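Local coordinates for putative diflavin flavoprotein A 3 (Synechocystis sp., PDB 6H0C) that probably passes electrons from NADH to oxygen, reducing it to water, and is represented here by its flavodiiron core without the flavin reductase domain, at residues Pro1-Pro9 with Phe17-Leu25; Leu96-Ser107 with Val123-Lys131. All blocks are in the same frame, centred on the assembly; numbering follows the deposited sequence.

Interaction 1 of 2, residues Pro1-Pro9 with Phe17-Leu25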
ATOM      1  N   PRO A   1       1.678 -23.316  11.914  1.00 62.66           N
ATOM      2  CA  PRO A   1       2.940 -23.396  12.660  1.00 64.78           C
ATOM      3  C   PRO A   1       3.414 -22.014  13.135  1.00 64.78           C
ATOM      4  O   PRO A   1       2.646 -21.050  13.071  1.00 67.66           O
ATOM      5  CB  PRO A   1       3.916 -23.991  11.636  1.00 65.75           C
ATOM      6  CG  PRO A   1       3.035 -24.639  10.548  1.00 60.89           C
ATOM      7  CD  PRO A   1       1.594 -24.337  10.855  1.00 57.72           C
ATOM      8  N   ALA A   2       4.656 -21.919  13.606  1.00 58.39           N
ATOM      9  CA  ALA A   2       5.215 -20.630  14.009  1.00 54.75           C
ATOM     10  C   ALA A   2       5.767 -19.882  12.794  1.00 48.71           C
ATOM     11  O   ALA A   2       5.990 -20.473  11.734  1.00 53.21           O
ATOM     12  CB  ALA A   2       6.304 -20.821  15.058  1.00 52.66           C
ATOM     13  N   LYS A   3       5.985 -18.581  12.948  1.00 52.85           N
ATOM     14  CA  LYS A   3       6.598 -17.797  11.887  1.00 47.11           C
ATOM     15  C   LYS A   3       7.934 -18.429  11.508  1.00 42.03           C
ATOM     16  O   LYS A   3       8.629 -18.948  12.375  1.00 39.91           O
ATOM     17  CB  LYS A   3       6.783 -16.342  12.335  1.00 43.84           C
ATOM     18  CG  LYS A   3       5.487 -15.695  12.811  1.00 42.50           C
ATOM     19  CD  LYS A   3       5.658 -14.227  13.155  1.00 44.90           C
ATOM     20  CE  LYS A   3       6.645 -14.037  14.283  1.00 52.39           C
ATOM     21  NZ  LYS A   3       6.454 -12.707  14.927  1.00 58.31           N
ATOM     22  N   ASP A   4       8.284 -18.420  10.224  1.00 34.88           N
ATOM     23  CA  ASP A   4       9.623 -18.841   9.818  1.00 30.73           C
ATOM     24  C   ASP A   4      10.139 -18.037   8.620  1.00 33.73           C
ATOM     25  O   ASP A   4       9.491 -17.091   8.166  1.00 30.79           O
ATOM     26  CB  ASP A   4       9.663 -20.350   9.511  1.00 28.97           C
ATOM     27  CG  ASP A   4       8.905 -20.745   8.232  1.00 35.79           C
ATOM     28  OD1 ASP A   4       8.498 -19.885   7.422  1.00 35.39           O
ATOM     29  OD2 ASP A   4       8.724 -21.960   8.027  1.00 44.75           O
ATOM     30  N   VAL A   5      11.311 -18.426   8.120  1.00 32.48           N
ATOM     31  CA  VAL A   5      11.884 -17.813   6.932  1.00 31.36           C
ATOM     32  C   VAL A   5      12.213 -18.895   5.909  1.00 35.77           C
ATOM     33  O   VAL A   5      13.032 -19.779   6.160  1.00 35.80           O
ATOM     34  CB  VAL A   5      13.156 -16.995   7.253  1.00 30.35           C
ATOM     35  CG1 VAL A   5      13.737 -16.395   5.977  1.00 27.19           C
ATOM     36  CG2 VAL A   5      12.850 -15.904   8.282  1.00 25.57           C
ATOM     37  N   GLN A   6      11.557 -18.825   4.757  1.00 30.25           N
ATOM     38  CA  GLN A   6      11.784 -19.785   3.691  1.00 30.05           C
ATOM     39  C   GLN A   6      12.754 -19.199   2.683  1.00 31.91           C
ATOM     40  O   GLN A   6      12.540 -18.099   2.170  1.00 32.16           O
ATOM     41  CB  GLN A   6      10.467 -20.153   3.019  1.00 28.36           C
ATOM     42  CG  GLN A   6      10.584 -21.144   1.889  1.00 29.40           C
ATOM     43  CD  GLN A   6       9.234 -21.441   1.277  1.00 34.98           C
ATOM     44  OE1 GLN A   6       8.403 -20.544   1.111  1.00 35.63           O
ATOM     45  NE2 GLN A   6       8.997 -22.707   0.952  1.00 36.91           N
ATOM     46  N   ILE A   7      13.832 -19.930   2.416  1.00 31.63           N
ATOM     47  CA  ILE A   7      14.890 -19.444   1.537  1.00 35.09           C
ATOM     48  C   ILE A   7      14.935 -20.277   0.272  1.00 35.81           C
ATOM     49  O   ILE A   7      14.879 -21.502   0.331  1.00 38.07           O
ATOM     50  CB  ILE A   7      16.278 -19.485   2.224  1.00 37.46           C
ATOM     51  CG1 ILE A   7      16.247 -18.727   3.550  1.00 39.17           C
ATOM     52  CG2 ILE A   7      17.364 -18.918   1.305  1.00 33.05           C
ATOM     53  CD1 ILE A   7      17.597 -18.643   4.210  1.00 43.46           C
ATOM     54  N   CYS A   8      15.046 -19.618  -0.874  1.00 28.64           N
ATOM     55  CA  CYS A   8      15.072 -20.338  -2.128  1.00 26.14           C
ATOM     56  C   CYS A   8      15.801 -19.537  -3.202  1.00 29.97           C
ATOM     57  O   CYS A   8      15.540 -18.344  -3.382  1.00 30.83           O
ATOM     58  CB  CYS A   8      13.638 -20.661  -2.559  1.00 28.07           C
ATOM     59  SG  CYS A   8      13.499 -21.760  -3.979  1.00 39.41           S
ATOM     60  N   PRO A   9      16.743 -20.183  -3.910  1.00 31.56           N
ATOM     61  CA  PRO A   9      17.345 -19.544  -5.088  1.00 30.62           C
ATOM     62  C   PRO A   9      16.317 -19.478  -6.210  1.00 29.81           C
ATOM     63  O   PRO A   9      15.645 -20.475  -6.449  1.00 40.54           O
ATOM     64  CB  PRO A   9      18.510 -20.473  -5.443  1.00 31.84           C
ATOM     65  CG  PRO A   9      18.113 -21.798  -4.883  1.00 35.22           C
ATOM     66  CD  PRO A   9      17.319 -21.514  -3.640  1.00 32.11           C
ATOM     67  N   PHE A  17      13.923 -14.565   0.300  1.00 22.46           N
ATOM     68  CA  PHE A  17      13.738 -14.874   1.712  1.00 25.43           C
ATOM     69  C   PHE A  17      12.287 -14.579   2.042  1.00 25.60           C
ATOM     70  O   PHE A  17      11.914 -13.410   2.158  1.00 26.86           O
ATOM     71  CB  PHE A  17      14.663 -14.026   2.607  1.00 28.99           C
ATOM     72  CG  PHE A  17      16.127 -14.339   2.462  1.00 28.66           C
ATOM     73  CD1 PHE A  17      16.801 -15.020   3.462  1.00 29.86           C
ATOM     74  CD2 PHE A  17      16.833 -13.943   1.335  1.00 27.59           C
ATOM     75  CE1 PHE A  17      18.160 -15.317   3.340  1.00 30.63           C
ATOM     76  CE2 PHE A  17      18.188 -14.236   1.204  1.00 28.17           C
ATOM     77  CZ  PHE A  17      18.852 -14.926   2.214  1.00 26.78           C
ATOM     78  N   ARG A  18      11.455 -15.608   2.165  1.00 25.70           N
ATOM     79  CA  ARG A  18      10.048 -15.372   2.479  1.00 26.33           C
ATOM     80  C   ARG A  18       9.814 -15.494   3.982  1.00 27.87           C
ATOM     81  O   ARG A  18       9.842 -16.595   4.531  1.00 30.00           O
ATOM     82  CB  ARG A  18       9.131 -16.341   1.715  1.00 22.80           C
ATOM     83  CG  ARG A  18       9.381 -16.376   0.207  1.00 27.22           C
ATOM     84  CD  ARG A  18       8.140 -16.785  -0.567  1.00 30.20           C
ATOM     85  NE  ARG A  18       7.584 -18.046  -0.083  1.00 28.75           N
ATOM     86  CZ  ARG A  18       6.293 -18.365  -0.141  1.00 30.55           C
ATOM     87  NH1 ARG A  18       5.877 -19.534   0.335  1.00 28.09           N
ATOM     88  NH2 ARG A  18       5.416 -17.513  -0.673  1.00 26.17           N
ATOM     89  N   SER A  19       9.604 -14.360   4.647  1.00 23.09           N
ATOM     90  CA  SER A  19       9.174 -14.376   6.043  1.00 27.35           C
ATOM     91  C   SER A  19       7.706 -14.777   6.083  1.00 32.19           C
ATOM     92  O   SER A  19       6.842 -14.054   5.576  1.00 31.08           O
ATOM     93  CB  SER A  19       9.384 -13.018   6.703  1.00 24.70           C
ATOM     94  OG  SER A  19      10.760 -12.674   6.701  1.00 25.22           O
ATOM     95  N   ARG A  20       7.423 -15.935   6.672  1.00 28.45           N
ATOM     96  CA  ARG A  20       6.087 -16.500   6.571  1.00 24.90           C
ATOM     97  C   ARG A  20       5.355 -16.475   7.903  1.00 32.47           C
ATOM     98  O   ARG A  20       5.943 -16.753   8.948  1.00 31.14           O
ATOM     99  CB  ARG A  20       6.162 -17.936   6.035  1.00 27.50           C
ATOM    100  CG  ARG A  20       6.950 -18.079   4.733  1.00 25.73           C
ATOM    101  CD  ARG A  20       6.807 -19.477   4.137  1.00 26.33           C
ATOM    102  NE  ARG A  20       7.270 -20.506   5.062  1.00 30.72           N
ATOM    103  CZ  ARG A  20       6.914 -21.785   4.997  1.00 34.60           C
ATOM    104  NH1 ARG A  20       6.081 -22.193   4.045  1.00 32.41           N
ATOM    105  NH2 ARG A  20       7.385 -22.654   5.886  1.00 32.66           N
ATOM    106  N   THR A  21       4.069 -16.124   7.854  1.00 32.27           N
ATOM    107  CA  THR A  21       3.186 -16.266   9.009  1.00 34.45           C
ATOM    108  C   THR A  21       1.900 -16.970   8.575  1.00 35.16           C
ATOM    109  O   THR A  21       1.293 -16.610   7.564  1.00 30.12           O
ATOM    110  CB  THR A  21       2.859 -14.896   9.677  1.00 33.31           C
ATOM    111  OG1 THR A  21       2.052 -15.112  10.837  1.00 40.83           O
ATOM    112  CG2 THR A  21       2.118 -13.957   8.726  1.00 26.92           C
ATOM    113  N   TRP A  22       1.499 -17.998   9.316  1.00 34.75           N
ATOM    114  CA  TRP A  22       0.284 -18.727   8.973  1.00 37.72           C
ATOM    115  C   TRP A  22      -0.929 -18.044   9.601  1.00 41.41           C
ATOM    116  O   TRP A  22      -2.053 -18.195   9.132  1.00 46.07           O
ATOM    117  CB  TRP A  22       0.383 -20.194   9.410  1.00 40.39           C
ATOM    118  CG  TRP A  22       1.133 -21.052   8.417  1.00 50.04           C
ATOM    119  CD1 TRP A  22       0.610 -21.717   7.330  1.00 50.90           C
ATOM    120  CD2 TRP A  22       2.539 -21.316   8.406  1.00 49.89           C
ATOM    121  NE1 TRP A  22       1.611 -22.382   6.655  1.00 47.48           N
ATOM    122  CE2 TRP A  22       2.801 -22.151   7.294  1.00 49.27           C
ATOM    123  CE3 TRP A  22       3.602 -20.922   9.224  1.00 57.71           C
ATOM    124  CZ2 TRP A  22       4.082 -22.600   6.988  1.00 61.71           C
ATOM    125  CZ3 TRP A  22       4.877 -21.373   8.921  1.00 65.25           C
ATOM    126  CH2 TRP A  22       5.106 -22.205   7.814  1.00 70.43           C
ATOM    127  N   ASP A  23      -0.688 -17.270  10.654  1.00 37.90           N
ATOM    128  CA  ASP A  23      -1.754 -16.545  11.334  1.00 42.61           C
ATOM    129  C   ASP A  23      -1.862 -15.101  10.862  1.00 44.95           C
ATOM    130  O   ASP A  23      -0.884 -14.510  10.388  1.00 41.96           O
ATOM    131  CB  ASP A  23      -1.524 -16.566  12.840  1.00 47.01           C
ATOM    132  CG  ASP A  23      -1.298 -17.963  13.366  1.00 60.14           C
ATOM    133  OD1 ASP A  23      -0.304 -18.163  14.094  1.00 64.53           O
ATOM    134  OD2 ASP A  23      -2.110 -18.861  13.045  1.00 62.51           O
ATOM    135  N   ARG A  24      -3.054 -14.532  10.995  1.00 44.02           N
ATOM    136  CA  ARG A  24      -3.217 -13.103  10.787  1.00 42.09           C
ATOM    137  C   ARG A  24      -2.533 -12.383  11.945  1.00 47.19           C
ATOM    138  O   ARG A  24      -2.698 -12.769  13.108  1.00 47.27           O
ATOM    139  CB  ARG A  24      -4.692 -12.722  10.696  1.00 36.74           C
ATOM    140  CG  ARG A  24      -4.926 -11.239  10.500  1.00 40.53           C
ATOM    141  CD  ARG A  24      -6.407 -10.944  10.406  1.00 42.37           C
ATOM    142  NE  ARG A  24      -7.118 -11.529  11.540  1.00 48.14           N
ATOM    143  CZ  ARG A  24      -8.410 -11.352  11.791  1.00 46.64           C
ATOM    144  NH1 ARG A  24      -9.156 -10.603  10.983  1.00 45.98           N
ATOM    145  NH2 ARG A  24      -8.956 -11.924  12.855  1.00 45.71           N
ATOM    146  N   LEU A  25      -1.747 -11.357  11.629  1.00 44.40           N
ATOM    147  CA  LEU A  25      -1.007 -10.643  12.662  1.00 47.29           C
ATOM    148  C   LEU A  25      -1.560  -9.230  12.917  1.00 51.87           C
ATOM    149  O   LEU A  25      -1.388  -8.686  14.010  1.00 53.67           O
ATOM    150  CB  LEU A  25       0.487 -10.581  12.298  1.00 47.92           C
ATOM    151  CG  LEU A  25       1.231 -11.925  12.208  1.00 44.90           C
ATOM    152  CD1 LEU A  25       2.745 -11.731  12.119  1.00 46.35           C
ATOM    153  CD2 LEU A  25       0.878 -12.849  13.362  1.00 34.84           C
TER
HETATM  154  O   HOH W   1       2.558 -18.267  11.846  1.00 47.48           O
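Asp4 and Arg20 face each other in an antiparallel hydrogen-bonded pair of a beta hairpin. Strand 4-11 is outermost on its side of the seven-stranded sheet, and strand 14-21 joins it to strand 37-45. The two side chains make a two-point salt bridge. Arg20 NE reaches Asp4 OD1 at 2.7 Å, and Arg20 NH2 reaches Asp4 OD2 at 2.6 Å. Both oxygens use their syn lone pairs, and the two planes are 11° apart. Asp4 CG sits between the backbone N and the carbonyl carbon (chi1 70°), which swings the carboxylate over to its neighbour. Arg20 NH1 has a second acid, Asp181. Trp22 CH2 lies toward the rim of one face of the Arg20 guanidinium.

The next pair on the same face is Gln6 and Arg18. Gln6 OE1 takes two N-H groups of Arg18, NH1 at 2.8 Å and NE at 2.9 Å, both from within the guanidinium plane. The other face is mostly apolar, with Ser19 set beside Val5. Ile7 CD1 lies 3.5 Å from Phe17 CE1, while Val5 CG1 stands at the edge of the ring. Helix 60-70 packs against Val5, Ile7 and Phe17.

The N-terminal end is looser. Pro1 is exposed and poorly ordered. Its CG sits over the six-membered ring of Trp22 in a CH-pi contact, 3.9 Å from the ring centroid. A water links Pro1 O to Trp22 N.

Two in-plane bonds fix the rotation of each guanidinium, Arg20 by a carboxylate and Arg18 by an amide oxygen. Asp4 and Asp181 probably offset the charge of Arg20.

Interaction 2 of 2, residues Leu96-Ser107 with Val123-Lys131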
ATOM      1  N   LEU A  96      20.690  -1.691   9.245  1.00 37.73           N
ATOM      2  CA  LEU A  96      21.672  -0.690   8.846  1.00 41.43           C
ATOM      3  C   LEU A  96      22.730  -0.496   9.927  1.00 45.50           C
ATOM      4  O   LEU A  96      23.833  -0.046   9.635  1.00 49.15           O
ATOM      5  CB  LEU A  96      20.982   0.635   8.514  1.00 39.80           C
ATOM      6  CG  LEU A  96      20.053   0.523   7.302  1.00 35.83           C
ATOM      7  CD1 LEU A  96      19.485   1.868   6.906  1.00 41.59           C
ATOM      8  CD2 LEU A  96      20.804  -0.092   6.150  1.00 32.05           C
ATOM      9  N   SER A  97      22.400  -0.845  11.169  1.00 43.80           N
ATOM     10  CA  SER A  97      23.393  -0.864  12.245  1.00 43.72           C
ATOM     11  C   SER A  97      24.458  -1.900  11.938  1.00 45.48           C
ATOM     12  O   SER A  97      25.636  -1.696  12.203  1.00 52.11           O
ATOM     13  CB  SER A  97      22.747  -1.171  13.598  1.00 47.04           C
ATOM     14  OG  SER A  97      21.912  -0.110  14.024  1.00 57.08           O
ATOM     15  N   LEU A  98      24.023  -3.013  11.365  1.00 42.31           N
ATOM     16  CA  LEU A  98      24.903  -4.121  11.033  1.00 42.34           C
ATOM     17  C   LEU A  98      25.549  -3.971   9.667  1.00 43.56           C
ATOM     18  O   LEU A  98      26.497  -4.673   9.343  1.00 50.19           O
ATOM     19  CB  LEU A  98      24.121  -5.424  11.072  1.00 43.94           C
ATOM     20  CG  LEU A  98      23.679  -5.875  12.454  1.00 45.01           C
ATOM     21  CD1 LEU A  98      22.417  -6.716  12.356  1.00 42.02           C
ATOM     22  CD2 LEU A  98      24.813  -6.670  13.070  1.00 50.54           C
ATOM     23  N   ALA A  99      25.011  -3.077   8.852  1.00 39.86           N
ATOM     24  CA  ALA A  99      25.556  -2.849   7.522  1.00 37.56           C
ATOM     25  C   ALA A  99      25.709  -1.348   7.282  1.00 38.84           C
ATOM     26  O   ALA A  99      25.068  -0.777   6.401  1.00 38.29           O
ATOM     27  CB  ALA A  99      24.660  -3.485   6.468  1.00 35.75           C
ATOM     28  N   PRO A 100      26.556  -0.698   8.089  1.00 46.21           N
ATOM     29  CA  PRO A 100      26.703   0.763   8.040  1.00 46.35           C
ATOM     30  C   PRO A 100      27.221   1.254   6.690  1.00 44.45           C
ATOM     31  O   PRO A 100      27.022   2.418   6.346  1.00 45.46           O
ATOM     32  CB  PRO A 100      27.713   1.049   9.155  1.00 42.89           C
ATOM     33  CG  PRO A 100      28.483  -0.224   9.296  1.00 39.26           C
ATOM     34  CD  PRO A 100      27.486  -1.315   9.049  1.00 38.76           C
ATOM     35  N   GLN A 101      27.861   0.372   5.931  1.00 37.47           N
ATOM     36  CA  GLN A 101      28.443   0.754   4.654  1.00 37.86           C
ATOM     37  C   GLN A 101      27.423   0.745   3.519  1.00 39.89           C
ATOM     38  O   GLN A 101      27.716   1.214   2.420  1.00 45.81           O
ATOM     39  CB  GLN A 101      29.604  -0.177   4.294  1.00 38.54           C
ATOM     40  CG  GLN A 101      29.163  -1.529   3.763  1.00 38.01           C
ATOM     41  CD  GLN A 101      28.435  -2.356   4.805  1.00 38.22           C
ATOM     42  OE1 GLN A 101      28.807  -2.359   5.979  1.00 40.52           O
ATOM     43  NE2 GLN A 101      27.386  -3.053   4.384  1.00 34.19           N
ATOM     44  N   ALA A 102      26.233   0.212   3.772  1.00 33.89           N
ATOM     45  CA  ALA A 102      25.247   0.073   2.703  1.00 30.27           C
ATOM     46  C   ALA A 102      24.617   1.411   2.325  1.00 32.77           C
ATOM     47  O   ALA A 102      24.510   2.320   3.151  1.00 34.67           O
ATOM     48  CB  ALA A 102      24.170  -0.920   3.104  1.00 29.39           C
ATOM     49  N   THR A 103      24.207   1.527   1.066  1.00 31.30           N
ATOM     50  CA  THR A 103      23.455   2.689   0.612  1.00 31.69           C
ATOM     51  C   THR A 103      21.977   2.346   0.430  1.00 36.21           C
ATOM     52  O   THR A 103      21.635   1.293  -0.111  1.00 30.35           O
ATOM     53  CB  THR A 103      24.007   3.222  -0.704  1.00 31.95           C
ATOM     54  OG1 THR A 103      25.354   3.652  -0.499  1.00 36.49           O
ATOM     55  CG2 THR A 103      23.182   4.397  -1.188  1.00 35.09           C
ATOM     56  N   ILE A 104      21.101   3.233   0.891  1.00 33.37           N
ATOM     57  CA  ILE A 104      19.675   3.031   0.696  1.00 29.64           C
ATOM     58  C   ILE A 104      19.255   3.476  -0.706  1.00 32.63           C
ATOM     59  O   ILE A 104      19.597   4.570  -1.155  1.00 34.43           O
ATOM     60  CB  ILE A 104      18.848   3.793   1.744  1.00 30.33           C
ATOM     61  CG1 ILE A 104      19.119   3.231   3.143  1.00 31.17           C
ATOM     62  CG2 ILE A 104      17.357   3.713   1.397  1.00 27.03           C
ATOM     63  CD1 ILE A 104      19.087   4.273   4.253  1.00 33.66           C
ATOM     64  N   ILE A 105      18.518   2.610  -1.391  1.00 28.28           N
ATOM     65  CA  ILE A 105      17.989   2.900  -2.717  1.00 28.24           C
ATOM     66  C   ILE A 105      16.461   2.971  -2.667  1.00 30.67           C
ATOM     67  O   ILE A 105      15.807   2.004  -2.254  1.00 28.48           O
ATOM     68  CB  ILE A 105      18.405   1.818  -3.736  1.00 27.15           C
ATOM     69  CG1 ILE A 105      19.924   1.658  -3.759  1.00 26.57           C
ATOM     70  CG2 ILE A 105      17.845   2.141  -5.111  1.00 24.02           C
ATOM     71  CD1 ILE A 105      20.661   2.924  -4.140  1.00 30.52           C
ATOM     72  N   CYS A 106      15.887   4.094  -3.090  1.00 26.75           N
ATOM     73  CA  CYS A 106      14.434   4.251  -3.013  1.00 27.27           C
ATOM     74  C   CYS A 106      13.916   5.433  -3.835  1.00 28.85           C
ATOM     75  O   CYS A 106      14.690   6.194  -4.405  1.00 32.49           O
ATOM     76  CB  CYS A 106      14.005   4.408  -1.549  1.00 25.39           C
ATOM     77  SG  CYS A 106      14.592   5.935  -0.763  1.00 31.90           S
ATOM     78  N   SER A 107      12.600   5.585  -3.886  1.00 26.85           N
ATOM     79  CA  SER A 107      11.999   6.685  -4.623  1.00 26.65           C
ATOM     80  C   SER A 107      12.106   7.985  -3.837  1.00 31.57           C
ATOM     81  O   SER A 107      12.477   7.998  -2.660  1.00 30.09           O
ATOM     82  CB  SER A 107      10.535   6.391  -4.930  1.00 26.00           C
ATOM     83  OG  SER A 107       9.745   6.618  -3.775  1.00 28.63           O
ATOM     84  N   VAL A 123      21.283   5.865  12.721  1.00 50.48           N
ATOM     85  CA  VAL A 123      21.666   5.461  11.365  1.00 50.76           C
ATOM     86  C   VAL A 123      21.747   6.653  10.419  1.00 51.59           C
ATOM     87  O   VAL A 123      20.844   7.491  10.368  1.00 57.58           O
ATOM     88  CB  VAL A 123      20.685   4.409  10.752  1.00 45.07           C
ATOM     89  CG1 VAL A 123      20.820   3.068  11.453  1.00 51.08           C
ATOM     90  CG2 VAL A 123      19.241   4.897  10.795  1.00 42.74           C
ATOM     91  N   ASN A 124      22.846   6.731   9.680  1.00 46.18           N
ATOM     92  CA  ASN A 124      23.016   7.795   8.712  1.00 57.41           C
ATOM     93  C   ASN A 124      23.614   7.253   7.421  1.00 53.02           C
ATOM     94  O   ASN A 124      24.507   7.867   6.835  1.00 48.52           O
ATOM     95  CB  ASN A 124      23.894   8.909   9.290  1.00 73.20           C
ATOM     96  CG  ASN A 124      23.502  10.293   8.779  1.00 79.80           C
ATOM     97  OD1 ASN A 124      22.463  10.467   8.137  1.00 80.39           O
ATOM     98  ND2 ASN A 124      24.332  11.284   9.077  1.00 81.29           N
ATOM     99  N   ASN A 125      23.136   6.084   7.001  1.00 46.66           N
ATOM    100  CA  ASN A 125      23.484   5.549   5.694  1.00 38.54           C
ATOM    101  C   ASN A 125      23.021   6.521   4.636  1.00 38.93           C
ATOM    102  O   ASN A 125      21.953   7.120   4.772  1.00 40.67           O
ATOM    103  CB  ASN A 125      22.840   4.185   5.452  1.00 38.43           C
ATOM    104  CG  ASN A 125      23.291   3.150   6.440  1.00 40.71           C
ATOM    105  OD1 ASN A 125      23.035   3.268   7.637  1.00 47.36           O
ATOM    106  ND2 ASN A 125      23.954   2.116   5.948  1.00 35.99           N
ATOM    107  N   PRO A 126      23.814   6.680   3.573  1.00 37.44           N
ATOM    108  CA  PRO A 126      23.388   7.592   2.515  1.00 37.47           C
ATOM    109  C   PRO A 126      22.189   7.019   1.762  1.00 38.41           C
ATOM    110  O   PRO A 126      22.004   5.798   1.702  1.00 34.96           O
ATOM    111  CB  PRO A 126      24.626   7.688   1.621  1.00 37.87           C
ATOM    112  CG  PRO A 126      25.287   6.369   1.784  1.00 38.80           C
ATOM    113  CD  PRO A 126      25.053   5.967   3.225  1.00 36.78           C
ATOM    114  N   ILE A 127      21.372   7.914   1.222  1.00 41.46           N
ATOM    115  CA  ILE A 127      20.228   7.553   0.403  1.00 39.42           C
ATOM    116  C   ILE A 127      20.474   7.992  -1.027  1.00 40.93           C
ATOM    117  O   ILE A 127      20.814   9.152  -1.275  1.00 44.28           O
ATOM    118  CB  ILE A 127      18.934   8.210   0.907  1.00 36.94           C
ATOM    119  CG1 ILE A 127      18.576   7.696   2.299  1.00 34.47           C
ATOM    120  CG2 ILE A 127      17.793   7.965  -0.072  1.00 36.73           C
ATOM    121  CD1 ILE A 127      17.497   8.515   2.988  1.00 37.86           C
ATOM    122  N   GLN A 128      20.311   7.070  -1.966  1.00 32.34           N
ATOM    123  CA  GLN A 128      20.355   7.435  -3.372  1.00 33.43           C
ATOM    124  C   GLN A 128      18.952   7.316  -3.963  1.00 38.33           C
ATOM    125  O   GLN A 128      18.396   6.218  -4.059  1.00 37.87           O
ATOM    126  CB  GLN A 128      21.349   6.563  -4.135  1.00 35.47           C
ATOM    127  CG  GLN A 128      21.533   6.964  -5.598  1.00 45.67           C
ATOM    128  CD  GLN A 128      22.582   6.121  -6.315  1.00 56.48           C
ATOM    129  OE1 GLN A 128      23.500   5.576  -5.692  1.00 56.62           O
ATOM    130  NE2 GLN A 128      22.443   6.003  -7.632  1.00 58.62           N
ATOM    131  N   VAL A 129      18.377   8.454  -4.340  1.00 36.22           N
ATOM    132  CA  VAL A 129      17.027   8.493  -4.889  1.00 32.93           C
ATOM    133  C   VAL A 129      16.983   8.031  -6.345  1.00 34.14           C
ATOM    134  O   VAL A 129      17.808   8.425  -7.166  1.00 34.56           O
ATOM    135  CB  VAL A 129      16.439   9.903  -4.789  1.00 33.95           C
ATOM    136  CG1 VAL A 129      15.092   9.961  -5.464  1.00 34.29           C
ATOM    137  CG2 VAL A 129      16.324  10.309  -3.329  1.00 35.71           C
ATOM    138  N   MET A 130      16.010   7.186  -6.658  1.00 30.22           N
ATOM    139  CA  MET A 130      15.837   6.701  -8.020  1.00 31.22           C
ATOM    140  C   MET A 130      14.523   7.199  -8.635  1.00 33.28           C
ATOM    141  O   MET A 130      13.462   7.201  -7.997  1.00 30.04           O
ATOM    142  CB  MET A 130      15.901   5.171  -8.056  1.00 29.57           C
ATOM    143  CG  MET A 130      17.256   4.582  -7.643  1.00 28.76           C
ATOM    144  SD  MET A 130      18.594   5.011  -8.790  1.00 41.93           S
ATOM    145  CE  MET A 130      19.871   3.852  -8.290  1.00 36.45           C
ATOM    146  N   LYS A 131      14.632   7.639  -9.884  1.00 32.65           N
ATOM    147  CA  LYS A 131      13.522   8.148 -10.669  1.00 32.58           C
ATOM    148  C   LYS A 131      13.303   7.190 -11.841  1.00 32.81           C
ATOM    149  O   LYS A 131      14.115   6.291 -12.072  1.00 31.28           O
ATOM    150  CB  LYS A 131      13.831   9.572 -11.152  1.00 36.78           C
ATOM    151  CG  LYS A 131      12.791  10.194 -12.063  1.00 60.66           C
ATOM    152  CD  LYS A 131      13.193  11.608 -12.492  1.00 74.58           C
ATOM    153  CE  LYS A 131      12.065  12.311 -13.256  1.00 80.82           C
ATOM    154  NZ  LYS A 131      12.451  13.697 -13.673  1.00 85.15           N
TER
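Leu96, near the end of helix 86-98, packs its CB on Val123 CG1 at 3.8 Å. The same CB lies 3.5 Å from Asn125 OD1. A type I turn then runs from Ala99 to Ala102, and Asn125 ties it together. Asn125 CG lies opposite the carbonyl carbon (chi1 -62°), which carries the amide to the turn. Its ND2 donates to Ala102 O at 2.9 Å in a nearly straight bond (169°). The same nitrogen gives a more bent bond to Ala99 O at 3.1 Å. Both acceptors lie close to the amide plane. Ala99 O also accepts the turn's own N-H from Ala102, which arrives from the opposite face of the carbonyl plane.

Thr103 turns its OG1 to the ring of Pro126, and the two side chains cross at about a right angle. Ile104 starts the parallel ladder: its N donates to Pro126 O, and its O accepts from Gln128 N at 2.7 Å. Ile105 lies on the other face, where its CG2 meets Met130 CG at 3.6 Å and its CD1 runs beside Gln128 CB. Cys106 N makes a weak bond to Gln128 O, while Cys106 O accepts from Met130 N. Cys106 SG rests on Ile127 CG2.

Strands 103-106 and 127-129 with helix 108-117 form a beta-alpha-beta unit of the metallo-hydrolase domain. The buried Asn125 amide spends both N-H groups on backbone carbonyls, fixing the turn to the loop before strand 127-129.

Interactions 1 and 2 lie at opposite margins of one mixed seven-stranded sheet in the metallo-beta-lactamase-like part of the flavodiiron core. Strand 4-11 is outermost on one side and strand 127-129 on the other. Their centres are about 26 Å apart, and their nearest atoms are about 13 Å apart, so they do not touch. Interaction 1 is an antiparallel hairpin and closes before interaction 2 opens. Interaction 2 is a parallel pairing made by a crossover through a helix. Strands 37-45, 49-52 and 78-80 fill the sheet between them. Both contacts are structural packing that joins an edge strand to the rest of the sheet.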